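Side-chain contacts in cellulase (Xanthomonas axonopodis pv. citri, PDB 4W7W), which probably hydrolyses the beta-1,4-glucosidic bonds of cellulose as a glycoside hydrolase family 5 enzyme with an (alpha/beta)8-barrel fold: residues Q225-D230 with D241-E246; L219-H224 with T252-E257; H194-T199 with S204-L209; F55-G60 with G319-Q324. All coordinates share one frame; numbering follows the deposited sequence.

Contact 1. Residues Q225-D230 with D241-E246. With BGC (beta-D-glucopyranose), chain C; BGC (beta-D-glucopyranose), chain B; GLC (alpha-D-glucopyranose), chain D.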
# COMPACT_ATOMS: atom_id res chain seq x y z
N GLN A 225 -7.24 4.75 4.37
CA GLN A 225 -8.20 5.48 5.19
C GLN A 225 -7.60 5.87 6.53
O GLN A 225 -7.23 5.03 7.34
CB GLN A 225 -9.48 4.68 5.43
CG GLN A 225 -10.59 5.51 6.08
CD GLN A 225 -11.01 6.65 5.20
OE1 GLN A 225 -11.38 6.45 4.05
NE2 GLN A 225 -10.97 7.87 5.73
N TYR A 226 -7.54 7.18 6.73
CA TYR A 226 -7.16 7.77 8.01
C TYR A 226 -8.36 8.50 8.60
O TYR A 226 -9.34 8.78 7.90
CB TYR A 226 -5.96 8.71 7.79
CG TYR A 226 -4.70 7.96 7.41
CD1 TYR A 226 -3.88 7.41 8.38
CD2 TYR A 226 -4.32 7.81 6.08
CE1 TYR A 226 -2.72 6.73 8.03
CE2 TYR A 226 -3.16 7.11 5.73
CZ TYR A 226 -2.36 6.58 6.72
OH TYR A 226 -1.20 5.89 6.45
N LEU A 227 -8.31 8.76 9.91
CA LEU A 227 -9.52 9.12 10.64
C LEU A 227 -9.50 10.51 11.25
O LEU A 227 -10.40 10.87 12.00
CB LEU A 227 -9.78 8.09 11.75
CG LEU A 227 -10.01 6.63 11.36
CD1 LEU A 227 -10.57 5.82 12.50
CD2 LEU A 227 -10.82 6.47 10.08
N ASP A 228 -8.48 11.30 10.94
CA ASP A 228 -8.47 12.71 11.31
C ASP A 228 -9.36 13.54 10.36
O ASP A 228 -9.95 13.00 9.43
CB ASP A 228 -7.03 13.25 11.49
CG ASP A 228 -6.16 13.13 10.25
OD1 ASP A 228 -6.49 12.35 9.33
OD2 ASP A 228 -5.10 13.80 10.25
N LYS A 229 -9.49 14.85 10.62
CA LYS A 229 -10.53 15.67 9.98
C LYS A 229 -10.48 15.66 8.46
O LYS A 229 -11.54 15.67 7.82
CB LYS A 229 -10.48 17.13 10.47
CG LYS A 229 -11.59 18.04 9.93
CD LYS A 229 -11.40 19.50 10.33
CE LYS A 229 -12.66 20.35 10.11
NZ LYS A 229 -13.08 20.43 8.69
N ASP A 230 -9.27 15.64 7.90
CA ASP A 230 -9.11 15.62 6.46
C ASP A 230 -8.57 14.30 5.92
O ASP A 230 -8.15 14.22 4.76
CB ASP A 230 -8.23 16.77 5.98
CG ASP A 230 -6.77 16.60 6.32
OD1 ASP A 230 -6.46 15.81 7.24
OD2 ASP A 230 -5.94 17.28 5.67
N ASP A 241 -15.69 7.70 17.38
CA ASP A 241 -15.41 6.30 17.66
C ASP A 241 -15.96 5.34 16.61
O ASP A 241 -15.81 4.14 16.75
CB ASP A 241 -15.83 5.91 19.09
CG ASP A 241 -17.31 6.04 19.35
OD1 ASP A 241 -18.09 6.09 18.38
OD2 ASP A 241 -17.69 6.06 20.55
N SER A 242 -16.58 5.87 15.55
CA SER A 242 -17.17 5.05 14.49
C SER A 242 -16.80 5.49 13.08
O SER A 242 -17.28 4.90 12.11
CB SER A 242 -18.68 5.04 14.63
OG SER A 242 -19.20 6.35 14.51
N VAL A 243 -15.95 6.50 12.96
CA VAL A 243 -15.72 7.12 11.66
C VAL A 243 -15.01 6.21 10.67
O VAL A 243 -15.23 6.30 9.47
CB VAL A 243 -14.99 8.47 11.78
CG1 VAL A 243 -13.58 8.33 12.33
CG2 VAL A 243 -15.00 9.23 10.47
N GLY A 244 -14.14 5.33 11.16
CA GLY A 244 -13.43 4.42 10.26
C GLY A 244 -14.35 3.53 9.46
O GLY A 244 -14.29 3.50 8.23
N GLN A 245 -15.21 2.78 10.15
CA GLN A 245 -16.16 1.91 9.44
C GLN A 245 -17.08 2.73 8.56
O GLN A 245 -17.38 2.33 7.44
CB GLN A 245 -16.91 0.95 10.37
CG GLN A 245 -17.88 1.58 11.34
CD GLN A 245 -19.26 1.85 10.76
OE1 GLN A 245 -19.61 1.39 9.67
NE2 GLN A 245 -20.06 2.59 11.51
N GLU A 246 -17.51 3.90 9.04
CA GLU A 246 -18.37 4.76 8.24
C GLU A 246 -17.76 5.10 6.88
O GLU A 246 -18.43 5.03 5.86
CB GLU A 246 -18.71 6.03 9.00
CG GLU A 246 -19.68 5.76 10.14
CD GLU A 246 -19.78 6.87 11.16
OE1 GLU A 246 -19.19 7.95 10.93
OE2 GLU A 246 -20.45 6.65 12.20
C2 BGC C . -7.30 14.16 1.44
C3 BGC C . -6.01 13.78 2.14
C4 BGC C . -4.84 14.64 1.65
C5 BGC C . -5.16 16.13 1.64
C6 BGC C . -4.05 16.94 0.97
C1 BGC C . -7.51 15.66 1.45
O2 BGC C . -8.42 13.49 2.04
O3 BGC C . -5.78 12.41 1.85
O4 BGC C . -3.68 14.49 2.47
O5 BGC C . -6.38 16.36 0.93
O6 BGC C . -4.31 18.33 1.16
C2 BGC B . -1.40 13.79 2.53
C3 BGC B . -0.49 12.60 2.26
C4 BGC B . -1.01 11.34 2.96
C5 BGC B . -2.48 11.13 2.60
C6 BGC B . -3.09 10.00 3.41
C1 BGC B . -2.82 13.42 2.15
O2 BGC B . -1.01 14.93 1.76
O3 BGC B . 0.82 12.89 2.74
O4 BGC B . -0.21 10.21 2.62
O5 BGC B . -3.25 12.29 2.91
O6 BGC B . -4.48 9.85 3.11
C1 GLC D . -11.58 18.89 0.32
C2 GLC D . -10.23 19.13 -0.32
C3 GLC D . -9.54 17.79 -0.56
C4 GLC D . -9.30 17.12 0.79
C5 GLC D . -10.67 16.89 1.43
C6 GLC D . -10.59 16.26 2.81
O1 GLC D . -12.39 18.19 -0.63
O2 GLC D . -10.38 19.88 -1.53
O3 GLC D . -8.31 18.03 -1.24
O4 GLC D . -8.62 15.89 0.59
O5 GLC D . -11.40 18.14 1.53
O6 GLC D . -11.91 15.87 3.23
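Leu227, just past the C-terminal end of strand 219-226, faces the first turn of helix 243-258, with its CA 6.1 Å from Gly244 CA. No hydrogen bond crosses between 225-230 and 241-246; the contact is wholly apolar. Leu227 reaches over with both methyls: CD2 lies 3.3 Å from Gly244 CA, a close approach for two carbons, while CD1 rests against the N and CA of the same glycine. Its CG is anti to the carbonyl carbon (chi1 -60°), which turns the branch toward the helix. With no side chain at Gly244, both methyls settle on the helix backbone. Val243 joins from the same helix turn, its CG1 3.9 Å from Leu227 CB, the two side chains running past each other in opposite directions. Gln225 folds its amide back so that NE2 donates to Tyr226 O (2.9 Å, N-H...O 148°), while its OE1 accepts from His194 N.

Tyr226 and Asp230 belong to the glycan pocket. Tyr226 CD2 approaches O6 of the chain B glucose at 3.6 Å, and its OH is hydrogen-bonded to Glu266; the backbone O of Asp230 accepts from O2 of the chain C glucose at 2.8 Å. The strand-to-helix connection carries sugar-binding residues at the C-terminal end of the barrel strands, as usual in TIM barrels. Leu227 also packs on Ala278 and Met282 of helix 273-288, so it sits between two successive barrel helices.

Contact 2. Residues L219-H224 with T252-E257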
# COMPACT_ATOMS: atom_id res chain seq x y z
N LEU A 219 -6.92 -8.99 -9.58
CA LEU A 219 -6.81 -7.59 -9.23
C LEU A 219 -7.55 -7.34 -7.92
O LEU A 219 -8.56 -7.99 -7.65
CB LEU A 219 -7.54 -6.82 -10.33
CG LEU A 219 -7.29 -5.36 -10.58
CD1 LEU A 219 -5.83 -5.22 -10.96
CD2 LEU A 219 -8.17 -4.88 -11.73
N ALA A 220 -7.09 -6.35 -7.17
CA ALA A 220 -7.87 -5.78 -6.07
C ALA A 220 -7.63 -4.29 -6.06
O ALA A 220 -6.58 -3.82 -6.47
CB ALA A 220 -7.52 -6.42 -4.73
N PHE A 221 -8.62 -3.55 -5.55
CA PHE A 221 -8.53 -2.11 -5.48
C PHE A 221 -8.00 -1.71 -4.11
O PHE A 221 -8.56 -2.09 -3.07
CB PHE A 221 -9.89 -1.49 -5.79
CG PHE A 221 -10.22 -1.64 -7.24
CD1 PHE A 221 -9.76 -0.72 -8.16
CD2 PHE A 221 -10.85 -2.79 -7.71
CE1 PHE A 221 -9.96 -0.91 -9.51
CE2 PHE A 221 -11.06 -2.98 -9.07
CZ PHE A 221 -10.63 -2.03 -9.95
N GLU A 222 -6.91 -0.96 -4.13
CA GLU A 222 -6.27 -0.48 -2.91
C GLU A 222 -6.83 0.87 -2.52
O GLU A 222 -6.75 1.81 -3.32
CB GLU A 222 -4.76 -0.36 -3.15
CG GLU A 222 -4.01 0.15 -1.93
CD GLU A 222 -2.51 0.22 -2.14
OE1 GLU A 222 -2.00 -0.56 -2.96
OE2 GLU A 222 -1.86 1.05 -1.45
N ALA A 223 -7.35 0.95 -1.30
CA ALA A 223 -7.79 2.21 -0.72
C ALA A 223 -7.00 2.44 0.57
O ALA A 223 -6.48 1.50 1.17
CB ALA A 223 -9.28 2.20 -0.43
N HIS A 224 -6.89 3.71 0.96
CA HIS A 224 -6.28 4.10 2.23
C HIS A 224 -7.32 4.83 3.04
O HIS A 224 -8.20 5.48 2.48
CB HIS A 224 -5.09 5.03 2.02
CG HIS A 224 -3.95 4.36 1.31
ND1 HIS A 224 -2.74 5.00 1.09
CD2 HIS A 224 -3.83 3.12 0.79
CE1 HIS A 224 -1.94 4.17 0.44
NE2 HIS A 224 -2.57 3.02 0.26
N THR A 252 -16.79 -0.16 0.08
CA THR A 252 -17.17 -1.56 0.23
C THR A 252 -18.35 -1.90 -0.68
O THR A 252 -18.36 -2.93 -1.36
CB THR A 252 -17.51 -1.85 1.71
OG1 THR A 252 -16.35 -1.60 2.51
CG2 THR A 252 -17.98 -3.26 1.93
N SER A 253 -19.34 -1.01 -0.72
CA SER A 253 -20.48 -1.25 -1.59
C SER A 253 -20.07 -1.27 -3.06
O SER A 253 -20.53 -2.10 -3.83
CB SER A 253 -21.58 -0.20 -1.38
OG SER A 253 -22.78 -0.60 -2.01
N TRP A 254 -19.19 -0.34 -3.45
CA TRP A 254 -18.70 -0.30 -4.83
C TRP A 254 -18.02 -1.61 -5.21
O TRP A 254 -18.23 -2.14 -6.30
CB TRP A 254 -17.76 0.88 -5.00
CG TRP A 254 -17.22 1.01 -6.38
CD1 TRP A 254 -17.83 1.62 -7.44
CD2 TRP A 254 -15.97 0.50 -6.87
NE1 TRP A 254 -17.04 1.53 -8.55
CE2 TRP A 254 -15.89 0.86 -8.23
CE3 TRP A 254 -14.92 -0.22 -6.30
CZ2 TRP A 254 -14.79 0.52 -9.02
CZ3 TRP A 254 -13.83 -0.54 -7.09
CH2 TRP A 254 -13.77 -0.17 -8.43
N LEU A 255 -17.21 -2.15 -4.31
CA LEU A 255 -16.58 -3.44 -4.57
C LEU A 255 -17.65 -4.50 -4.83
O LEU A 255 -17.57 -5.26 -5.80
CB LEU A 255 -15.73 -3.89 -3.38
CG LEU A 255 -14.52 -3.03 -3.04
CD1 LEU A 255 -13.95 -3.48 -1.70
CD2 LEU A 255 -13.48 -3.09 -4.14
N ARG A 256 -18.65 -4.55 -3.95
CA ARG A 256 -19.68 -5.56 -4.06
C ARG A 256 -20.48 -5.40 -5.36
O ARG A 256 -20.76 -6.39 -6.05
CB ARG A 256 -20.56 -5.53 -2.83
CG ARG A 256 -21.30 -6.81 -2.57
CD ARG A 256 -21.97 -6.76 -1.21
NE ARG A 256 -21.04 -7.07 -0.13
CZ ARG A 256 -20.94 -6.41 1.01
NH1 ARG A 256 -21.73 -5.38 1.30
NH2 ARG A 256 -20.05 -6.82 1.90
N GLU A 257 -20.83 -4.15 -5.69
CA GLU A 257 -21.59 -3.83 -6.91
C GLU A 257 -20.88 -4.30 -8.17
O GLU A 257 -21.51 -4.73 -9.12
CB GLU A 257 -21.81 -2.32 -7.02
CG GLU A 257 -22.70 -1.74 -5.95
CD GLU A 257 -22.45 -0.26 -5.70
OE1 GLU A 257 -21.94 0.42 -6.62
OE2 GLU A 257 -22.72 0.21 -4.55
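One face of the Phe221 ring is met by the outer edge of the Trp254 indole, whose CH2 stands 3.8 Å above the centre of the phenyl plane. The pair is a T-shaped (edge-to-face) stack within a beta-alpha-beta unit of the TIM barrel, in which strand 219-226 is followed by helix 243-258 and then strand 262-268. The planes stand at 88°, and the centroid of the phenyl ring is 5.0 Å from that of the indole six-membered ring. CZ3 shares the approach with CH2, reaching Phe221 CG at 3.8 Å, and Phe221 CG lies near the indole plane at that edge. Trp254 gets there because its CG is anti to the backbone N (chi1 -180°), which sends the indole out from the helix toward the strand. Leu255 adds a looser apolar touch one residue on, its CD2 4.3 Å from Phe221 CB.

Phe221 leaves the strand on the side facing the helix layer, and Phe251, one turn earlier in helix 243-258, packs on it as well. The indole is held at its polar corner by a hydrogen bond from NE1 to Glu210 OE2, while a second edge-to-face pair joins Trp254 to Trp196.

On the barrel interior, Glu222 points the other way and is salt-bridged to Arg67, and two residues further along the strand His224 is hydrogen-bonded through ND1 to Glu154, a glycan-pocket residue. The other imidazole nitrogen, His224 NE2, donates nearly in the ring plane to the anti lone pair of Glu222 OE2 at 2.7 Å.

Contact 3. Residues H194-T199 with S204-L209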
# COMPACT_ATOMS: atom_id res chain seq x y z
N HIS A 194 -12.85 6.98 1.64
CA HIS A 194 -13.92 7.94 1.90
C HIS A 194 -14.41 8.70 0.68
O HIS A 194 -15.59 9.01 0.60
CB HIS A 194 -13.48 8.93 3.00
CG HIS A 194 -12.30 9.76 2.62
ND1 HIS A 194 -12.42 11.02 2.08
CD2 HIS A 194 -10.97 9.47 2.60
CE1 HIS A 194 -11.22 11.49 1.79
NE2 HIS A 194 -10.33 10.57 2.11
N SER A 195 -13.50 9.03 -0.24
CA SER A 195 -13.80 9.89 -1.36
C SER A 195 -13.96 9.12 -2.66
O SER A 195 -14.04 9.72 -3.74
CB SER A 195 -12.70 10.92 -1.52
OG SER A 195 -11.47 10.24 -1.63
N TRP A 196 -14.03 7.79 -2.58
CA TRP A 196 -14.03 6.94 -3.76
C TRP A 196 -15.11 7.31 -4.77
O TRP A 196 -14.90 7.21 -5.98
CB TRP A 196 -14.20 5.48 -3.34
CG TRP A 196 -13.83 4.48 -4.38
CD1 TRP A 196 -14.65 3.73 -5.14
CD2 TRP A 196 -12.49 4.13 -4.75
NE1 TRP A 196 -13.93 2.92 -5.96
CE2 TRP A 196 -12.60 3.14 -5.75
CE3 TRP A 196 -11.22 4.52 -4.32
CZ2 TRP A 196 -11.48 2.52 -6.31
CZ3 TRP A 196 -10.12 3.92 -4.88
CH2 TRP A 196 -10.26 2.93 -5.87
N ARG A 197 -16.28 7.71 -4.25
CA ARG A 197 -17.45 7.93 -5.06
C ARG A 197 -17.72 9.42 -5.30
O ARG A 197 -18.73 9.77 -5.93
CB ARG A 197 -18.67 7.25 -4.45
CG ARG A 197 -18.44 5.77 -4.17
CD ARG A 197 -19.65 5.03 -3.60
NE ARG A 197 -20.52 4.66 -4.69
CZ ARG A 197 -21.06 3.47 -4.91
NH1 ARG A 197 -21.84 3.34 -5.96
NH2 ARG A 197 -20.92 2.45 -4.12
N SER A 198 -16.82 10.29 -4.87
CA SER A 198 -17.07 11.73 -4.95
C SER A 198 -17.00 12.24 -6.38
O SER A 198 -16.02 11.98 -7.10
CB SER A 198 -16.02 12.49 -4.16
OG SER A 198 -16.21 13.90 -4.31
N THR A 199 -18.02 13.02 -6.77
CA THR A 199 -18.05 13.64 -8.08
C THR A 199 -17.97 15.16 -7.99
O THR A 199 -18.18 15.84 -8.98
CB THR A 199 -19.32 13.25 -8.84
OG1 THR A 199 -20.48 13.64 -8.09
CG2 THR A 199 -19.36 11.78 -9.09
N SER A 204 -15.45 10.46 -10.55
CA SER A 204 -15.01 9.74 -9.35
C SER A 204 -14.08 8.58 -9.70
O SER A 204 -14.06 8.06 -10.82
CB SER A 204 -16.22 9.19 -8.60
OG SER A 204 -16.87 8.23 -9.39
N ASN A 205 -13.32 8.14 -8.69
CA ASN A 205 -12.59 6.89 -8.83
C ASN A 205 -13.51 5.73 -9.14
O ASN A 205 -13.20 4.90 -9.99
CB ASN A 205 -11.80 6.61 -7.55
CG ASN A 205 -10.48 7.35 -7.50
OD1 ASN A 205 -9.82 7.54 -8.53
ND2 ASN A 205 -10.06 7.74 -6.30
N ALA A 206 -14.66 5.69 -8.49
CA ALA A 206 -15.64 4.64 -8.71
C ALA A 206 -16.00 4.51 -10.18
O ALA A 206 -15.96 3.42 -10.74
CB ALA A 206 -16.88 4.95 -7.89
N LYS A 207 -16.34 5.62 -10.81
CA LYS A 207 -16.73 5.59 -12.20
C LYS A 207 -15.54 5.32 -13.10
O LYS A 207 -15.64 4.53 -14.04
CB LYS A 207 -17.41 6.91 -12.59
CG LYS A 207 -17.79 7.04 -14.05
CD LYS A 207 -18.77 5.96 -14.49
CE LYS A 207 -19.16 6.13 -15.94
NZ LYS A 207 -20.12 5.08 -16.36
N ALA A 208 -14.42 5.98 -12.86
CA ALA A 208 -13.29 5.85 -13.77
C ALA A 208 -12.75 4.43 -13.80
O ALA A 208 -12.33 3.93 -14.84
CB ALA A 208 -12.19 6.80 -13.37
N LEU A 209 -12.73 3.76 -12.65
CA LEU A 209 -12.05 2.47 -12.54
C LEU A 209 -12.93 1.31 -12.93
O LEU A 209 -12.44 0.20 -13.08
CB LEU A 209 -11.49 2.28 -11.13
CG LEU A 209 -10.35 3.25 -10.84
CD1 LEU A 209 -10.05 3.26 -9.36
CD2 LEU A 209 -9.08 2.93 -11.63
O HOH W 1 -10.89 8.19 -3.60
O HOH W 2 -19.31 8.17 -8.21
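Trp196 gives up the most surface here, laying one face of its indole against the start of helix 205-209. Asn205 CB sits over the middle of the six-membered ring, 3.8 Å from its centroid and 12° off the normal, a CH-pi contact. Over the same face, nearer the rim, comes Ala206 N, and the Ala206 methyl is 3.7 Å from Trp196 CD1. At the far end of the indole, Leu209 CD1 presses on CZ2 at 3.4 Å. With CG anti to the backbone N (chi1 -163°), the ring swings over the helix while the carbonyl of the same residue takes a hydrogen bond from Ala206 N (2.9 Å, 154°).

Ser204, next in buried area, tucks its CB against Ser198 O at 3.2 Å. Its OG caps the helix by accepting from Lys207 N, and a water joins that OG to Arg197 O. A second water ties Ser195 OG to Asn205 ND2, while Asn205 OD1 accepts from Thr188 N.

The indole also forms an edge-to-face pair with Phe251 of helix 243-258, and His194, at the start of 194-199, touches bound sugar. A backbone hydrogen bond and CH-pi and apolar contacts converge on Trp196: the bond fixes its main chain to the first turn of the helix, and the atoms of that turn cover one face of its ring, so the loop is held by more than its short connection to the helix.

Contact 4. Residues F55-G60 with G319-Q324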
# COMPACT_ATOMS: atom_id res chain seq x y z
N PHE A 55 10.40 -9.00 10.15
CA PHE A 55 9.50 -9.98 9.55
C PHE A 55 9.08 -11.03 10.57
O PHE A 55 7.90 -11.35 10.69
CB PHE A 55 10.14 -10.65 8.32
CG PHE A 55 10.36 -9.71 7.18
CD1 PHE A 55 11.51 -8.93 7.12
CD2 PHE A 55 9.42 -9.57 6.17
CE1 PHE A 55 11.72 -8.05 6.06
CE2 PHE A 55 9.63 -8.70 5.12
CZ PHE A 55 10.77 -7.93 5.08
N SER A 56 10.05 -11.57 11.31
CA SER A 56 9.71 -12.61 12.27
C SER A 56 8.86 -12.08 13.43
O SER A 56 7.97 -12.77 13.90
CB SER A 56 10.96 -13.34 12.77
OG SER A 56 11.91 -12.46 13.30
N TYR A 57 9.13 -10.86 13.88
CA TYR A 57 8.31 -10.26 14.93
C TYR A 57 6.86 -10.18 14.49
O TYR A 57 5.95 -10.62 15.21
CB TYR A 57 8.81 -8.86 15.30
CG TYR A 57 7.85 -8.17 16.25
CD1 TYR A 57 7.83 -8.48 17.60
CD2 TYR A 57 6.91 -7.27 15.77
CE1 TYR A 57 6.92 -7.88 18.45
CE2 TYR A 57 6.00 -6.66 16.61
CZ TYR A 57 6.00 -6.96 17.95
OH TYR A 57 5.08 -6.33 18.76
N PHE A 58 6.61 -9.64 13.31
CA PHE A 58 5.22 -9.49 12.88
C PHE A 58 4.57 -10.84 12.58
O PHE A 58 3.40 -11.03 12.87
CB PHE A 58 5.11 -8.46 11.74
CG PHE A 58 5.36 -7.07 12.24
CD1 PHE A 58 4.44 -6.48 13.10
CD2 PHE A 58 6.55 -6.39 11.99
CE1 PHE A 58 4.68 -5.25 13.67
CE2 PHE A 58 6.81 -5.17 12.56
CZ PHE A 58 5.88 -4.60 13.42
N ALA A 59 5.33 -11.79 12.03
CA ALA A 59 4.80 -13.13 11.85
C ALA A 59 4.36 -13.72 13.18
O ALA A 59 3.33 -14.40 13.25
CB ALA A 59 5.82 -14.03 11.20
N GLY A 60 5.14 -13.48 14.23
CA GLY A 60 4.82 -13.98 15.57
C GLY A 60 3.56 -13.39 16.16
O GLY A 60 2.95 -13.97 17.04
N GLY A 319 11.84 -4.62 23.46
CA GLY A 319 11.11 -5.78 22.99
C GLY A 319 9.60 -5.67 23.13
O GLY A 319 8.87 -6.54 22.64
N SER A 320 9.12 -4.62 23.80
CA SER A 320 7.71 -4.52 24.13
C SER A 320 6.87 -4.18 22.92
O SER A 320 7.29 -3.50 21.98
CB SER A 320 7.48 -3.50 25.23
OG SER A 320 7.79 -2.19 24.80
N ASP A 321 5.63 -4.66 22.96
CA ASP A 321 4.67 -4.36 21.93
C ASP A 321 4.15 -2.94 22.05
O ASP A 321 3.96 -2.43 23.16
CB ASP A 321 3.47 -5.29 22.02
CG ASP A 321 3.81 -6.74 21.80
OD1 ASP A 321 4.87 -7.08 21.21
OD2 ASP A 321 2.95 -7.56 22.19
N LYS A 322 3.86 -2.31 20.91
CA LYS A 322 3.22 -1.01 20.90
C LYS A 322 1.73 -1.17 21.20
O LYS A 322 1.15 -2.24 20.98
CB LYS A 322 3.46 -0.31 19.57
CG LYS A 322 4.92 0.10 19.36
CD LYS A 322 5.32 1.21 20.32
CE LYS A 322 6.72 1.72 20.06
NZ LYS A 322 7.74 0.70 20.35
N PRO A 323 1.11 -0.10 21.71
CA PRO A 323 -0.29 -0.20 22.17
C PRO A 323 -1.28 -0.70 21.15
O PRO A 323 -2.12 -1.56 21.44
CB PRO A 323 -0.60 1.23 22.63
CG PRO A 323 0.74 1.73 23.09
CD PRO A 323 1.70 1.20 22.08
N GLN A 324 -1.18 -0.23 19.92
CA GLN A 324 -2.17 -0.60 18.91
C GLN A 324 -2.03 -2.06 18.49
O GLN A 324 -2.99 -2.66 18.01
CB GLN A 324 -2.09 0.30 17.68
CG GLN A 324 -2.39 1.77 17.97
CD GLN A 324 -1.15 2.61 18.20
OE1 GLN A 324 -0.25 2.19 18.93
NE2 GLN A 324 -1.11 3.80 17.62
O HOH W 3 4.32 -3.71 18.44
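This is a polar surface contact made by a single pair of side chains, joining helix 52-60, the first helix of the barrel, to the long segment that follows the last barrel strand, 293-301. Tyr57 OH donates to Asp321 OD1 at 2.6 Å, a short bond. Asp321 OD1 lies near the plane of the phenol ring at its edge, but the hydroxyl meets the aspartate from well above the carboxylate plane, 55° out of it; ring and carboxylate planes are 65° apart. Tyr57 has its CG anti to the backbone N (chi1 172°), which carries the phenol straight out from the helix to the loop. Behind it, the edge of the tyrosine ring at CD2 rests over the centre of the Phe58 ring, 3.5 Å above its plane.

A water adds a second link: it donates to Tyr57 OH at 2.7 Å and accepts from Lys322 N at 2.9 Å. The phenol oxygen is therefore donor to Asp321 and acceptor from the water that bridges to Lys322 N. The second carboxylate oxygen, Asp321 OD2, makes a salt bridge with Lys61, the next residue after 55-60. Held by a phenol and an ammonium group on different oxygens, the carboxylate would be expected to remain ionised.

From the N terminus, helix 52-60 supplies the first half of contact 4, whose partner, 319-324, comes only after the last barrel strand; this long loop encloses the other three. Contact 3 closes first, a short local loop between strands 183-186 and 219-226. Contact 2 then opens on strand 219-226 and closes late in helix 243-258, with contact 1 nested inside it, at the strand's C-terminal end and the helix's start. Contacts 2 and 3 touch through the Arg197-Glu257 salt bridge, while Gln225 and His194 join contacts 1 and 3. Contact 4 lies across the molecule from contact 3, their centres about 35 Å apart.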